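Local coordinates for protein aspartate aminotransferase (Leishmania major, PDB 4H51) that probably catalyses the pyridoxal phosphate-dependent transfer of an amino group between L-aspartate and 2-oxoglutarate, working as a homodimer, at residues E256-Q261 / G275-L280. Residues are numbered along the deposited sequence; the frame is centred on the assembly and turned at random.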
ATOM      1  N   GLU B 256      -6.888  20.149 -16.290  1.00 15.26           N
ATOM      2  CA  GLU B 256      -7.258  19.313 -15.152  0.50 14.62           C
ATOM      3  C   GLU B 256      -6.152  18.322 -14.803  1.00 14.02           C
ATOM      4  O   GLU B 256      -6.249  17.124 -15.120  1.00 13.74           O
ATOM      5  CB  GLU B 256      -8.581  18.612 -15.422  0.50 14.86           C
ATOM      6  CG  GLU B 256      -9.727  19.608 -15.314  0.50 15.48           C
ATOM      7  CD  GLU B 256     -11.064  19.006 -15.665  0.50 16.18           C
ATOM      8  OE1 GLU B 256     -11.104  18.058 -16.486  0.50 16.30           O
ATOM      9  OE2 GLU B 256     -12.077  19.491 -15.144  0.50 16.71           O
ATOM     10  N   VAL B 257      -5.125  18.835 -14.160  1.00 13.41           N
ATOM     11  CA  VAL B 257      -3.952  18.045 -13.840  1.00 12.06           C
ATOM     12  C   VAL B 257      -4.275  16.946 -12.829  1.00 11.62           C
ATOM     13  O   VAL B 257      -4.791  17.215 -11.753  1.00 11.89           O
ATOM     14  CB  VAL B 257      -2.884  18.961 -13.249  1.00 11.65           C
ATOM     15  CG1 VAL B 257      -1.716  18.140 -12.733  1.00 10.71           C
ATOM     16  CG2 VAL B 257      -2.476  20.007 -14.286  1.00 11.94           C
ATOM     17  N   LEU B 258      -3.959  15.701 -13.194  1.00 10.81           N
ATOM     18  CA  LEU B 258      -3.856  14.614 -12.278  1.00 10.16           C
ATOM     19  C   LEU B 258      -2.350  14.486 -11.971  1.00  9.87           C
ATOM     20  O   LEU B 258      -1.512  14.530 -12.898  1.00  9.95           O
ATOM     21  CB  LEU B 258      -4.364  13.326 -12.899  1.00 10.03           C
ATOM     22  CG  LEU B 258      -4.551  12.082 -12.006  1.00  9.78           C
ATOM     23  CD1 LEU B 258      -5.595  12.350 -10.949  1.00  9.65           C
ATOM     24  CD2 LEU B 258      -4.927  10.819 -12.821  1.00  9.74           C
ATOM     25  N   LEU B 259      -2.023  14.359 -10.697  1.00  9.74           N
ATOM     26  CA  LEU B 259      -0.610  14.353 -10.248  1.00  9.81           C
ATOM     27  C   LEU B 259      -0.338  13.305  -9.151  1.00  9.49           C
ATOM     28  O   LEU B 259      -1.063  13.217  -8.155  1.00  9.17           O
ATOM     29  CB  LEU B 259      -0.143  15.772  -9.833  1.00 10.61           C
ATOM     30  CG  LEU B 259       1.375  16.007  -9.621  1.00 10.47           C
ATOM     31  CD1 LEU B 259       1.828  17.388 -10.107  1.00 11.60           C
ATOM     32  CD2 LEU B 259       1.658  15.795  -8.148  1.00 10.90           C
ATOM     33  N   ALA B 260       0.736  12.521  -9.385  1.00  9.58           N
ATOM     34  CA  ALA B 260       1.282  11.491  -8.498  1.00  9.18           C
ATOM     35  C   ALA B 260       2.535  12.022  -7.841  1.00  9.63           C
ATOM     36  O   ALA B 260       3.531  12.317  -8.521  1.00 10.01           O
ATOM     37  CB  ALA B 260       1.640  10.231  -9.293  1.00  8.57           C
ATOM     38  N   GLN B 261       2.511  12.161  -6.530  1.00  9.39           N
ATOM     39  CA  GLN B 261       3.606  12.775  -5.785  1.00 10.13           C
ATOM     40  C   GLN B 261       4.273  11.774  -4.858  1.00  9.67           C
ATOM     41  O   GLN B 261       3.590  10.993  -4.188  1.00  8.92           O
ATOM     42  CB  GLN B 261       3.009  13.922  -4.981  1.00 11.62           C
ATOM     43  CG  GLN B 261       3.912  14.644  -4.041  1.00 12.86           C
ATOM     44  CD  GLN B 261       3.161  15.715  -3.281  1.00 14.89           C
ATOM     45  OE1 GLN B 261       2.186  15.404  -2.578  1.00 15.16           O
ATOM     46  NE2 GLN B 261       3.651  16.974  -3.356  1.00 14.92           N
ATOM     47  N   GLY B 275       3.014   9.375  -0.163  1.00 10.07           N
ATOM     48  CA  GLY B 275       2.709  10.009  -1.454  1.00  9.86           C
ATOM     49  C   GLY B 275       1.301  10.566  -1.463  1.00  9.52           C
ATOM     50  O   GLY B 275       0.516  10.314  -0.542  1.00  8.79           O
ATOM     51  N   THR B 276       0.966  11.297  -2.527  1.00  9.23           N
ATOM     52  CA  THR B 276      -0.404  11.669  -2.774  1.00  9.22           C
ATOM     53  C   THR B 276      -0.793  11.526  -4.236  1.00  9.16           C
ATOM     54  O   THR B 276       0.043  11.569  -5.155  1.00  8.73           O
ATOM     55  CB  THR B 276      -0.727  13.141  -2.380  1.00  9.67           C
ATOM     56  OG1 THR B 276      -0.080  14.065  -3.274  1.00  9.79           O
ATOM     57  CG2 THR B 276      -0.307  13.464  -0.906  1.00  9.97           C
ATOM     58  N   LEU B 277      -2.109  11.444  -4.452  1.00  9.43           N
ATOM     59  CA  LEU B 277      -2.692  11.584  -5.794  1.00  9.43           C
ATOM     60  C   LEU B 277      -3.684  12.718  -5.728  1.00  9.79           C
ATOM     61  O   LEU B 277      -4.524  12.771  -4.814  1.00  9.92           O
ATOM     62  CB  LEU B 277      -3.431  10.285  -6.233  1.00  9.65           C
ATOM     63  CG  LEU B 277      -4.185  10.402  -7.567  1.00  9.56           C
ATOM     64  CD1 LEU B 277      -3.251  10.410  -8.793  1.00  9.14           C
ATOM     65  CD2 LEU B 277      -5.153   9.221  -7.649  1.00  9.86           C
ATOM     66  N   SER B 278      -3.604  13.637  -6.690  1.00  9.83           N
ATOM     67  CA  SER B 278      -4.427  14.813  -6.686  1.00 10.13           C
ATOM     68  C   SER B 278      -4.937  15.134  -8.122  1.00 10.54           C
ATOM     69  O   SER B 278      -4.267  14.853  -9.114  1.00 10.25           O
ATOM     70  CB  SER B 278      -3.686  15.990  -6.063  1.00 10.01           C
ATOM     71  OG  SER B 278      -2.639  16.420  -6.863  1.00  9.92           O
ATOM     72  N   LEU B 279      -6.149  15.673  -8.172  1.00 10.79           N
ATOM     73  CA  LEU B 279      -6.778  16.156  -9.381  1.00 11.64           C
ATOM     74  C   LEU B 279      -7.265  17.585  -9.169  1.00 13.00           C
ATOM     75  O   LEU B 279      -7.960  17.868  -8.199  1.00 13.10           O
ATOM     76  CB  LEU B 279      -8.013  15.320  -9.739  1.00 11.55           C
ATOM     77  CG  LEU B 279      -8.819  15.676 -11.004  1.00 11.82           C
ATOM     78  CD1 LEU B 279      -8.007  15.542 -12.282  1.00 11.65           C
ATOM     79  CD2 LEU B 279     -10.066  14.828 -11.120  1.00 12.11           C
ATOM     80  N   LEU B 280      -6.949  18.433 -10.125  1.00 14.48           N
ATOM     81  CA  LEU B 280      -7.557  19.739 -10.252  1.00 16.33           C
ATOM     82  C   LEU B 280      -8.803  19.629 -11.090  1.00 18.20           C
ATOM     83  O   LEU B 280      -8.720  19.202 -12.246  1.00 17.59           O
ATOM     84  CB  LEU B 280      -6.619  20.671 -11.015  1.00 17.08           C
ATOM     85  CG  LEU B 280      -5.263  20.928 -10.369  1.00 17.76           C
ATOM     86  CD1 LEU B 280      -4.460  21.944 -11.214  1.00 17.95           C
ATOM     87  CD2 LEU B 280      -5.437  21.402  -8.935  1.00 19.30           C
TER
HETATM   88  O   HOH W   1      -3.314  17.751  -9.235  1.00 12.36           O
HETATM   89  O   HOH W   2      -0.665  14.826  -5.815  1.00 12.07           O
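Strand 258-261 runs antiparallel to strand 275-280, their axes approaching to 4.7 Å, with paired backbone bonds joining Leu-259 to Ser-278 and Gln-261 to Thr-276; beyond them Leu-280 N reaches Val-257 O at 3.0 Å. On the face that turns toward helix 90-101, Gln-261 and Thr-276 run alongside each other. The extended glutamine chain brings its amide level with the threonine hydroxyl, and Thr-276 OG1 donates to Gln-261 OE1 (2.7 Å) from above the carbonyl plane, 40° out of it. With Gln-261 NE2 bound to Ala-96 O of that helix, both ends of the buried amide are engaged. A chi1 of 69° tucks Ser-278 OG back over its own main chain, where it is hydrogen-bonded to two waters; the first donates to Val-257 O, the second to Leu-259 O and Thr-276 OG1. Short hydroxyl side chains suit a place where they bond to waters lodged beside the strands, while Val-257 CB packs on Leu-280 CD1 farther along. The other face is apolar: Leu-258 CD1 meets Leu-277 CD1 at 3.7 Å, and these branched chains, with compact Ala-260, pack against helix 117-129. Strand 110-116 flanks 275-280 and strand 225-230 flanks 258-261, placing this antiparallel hairpin within the helix-covered mixed sheet of the large, cofactor-binding domain characteristic of class I aminotransferases; the connection between its strands carries Lys-265, the lysine that holds pyridoxal phosphate.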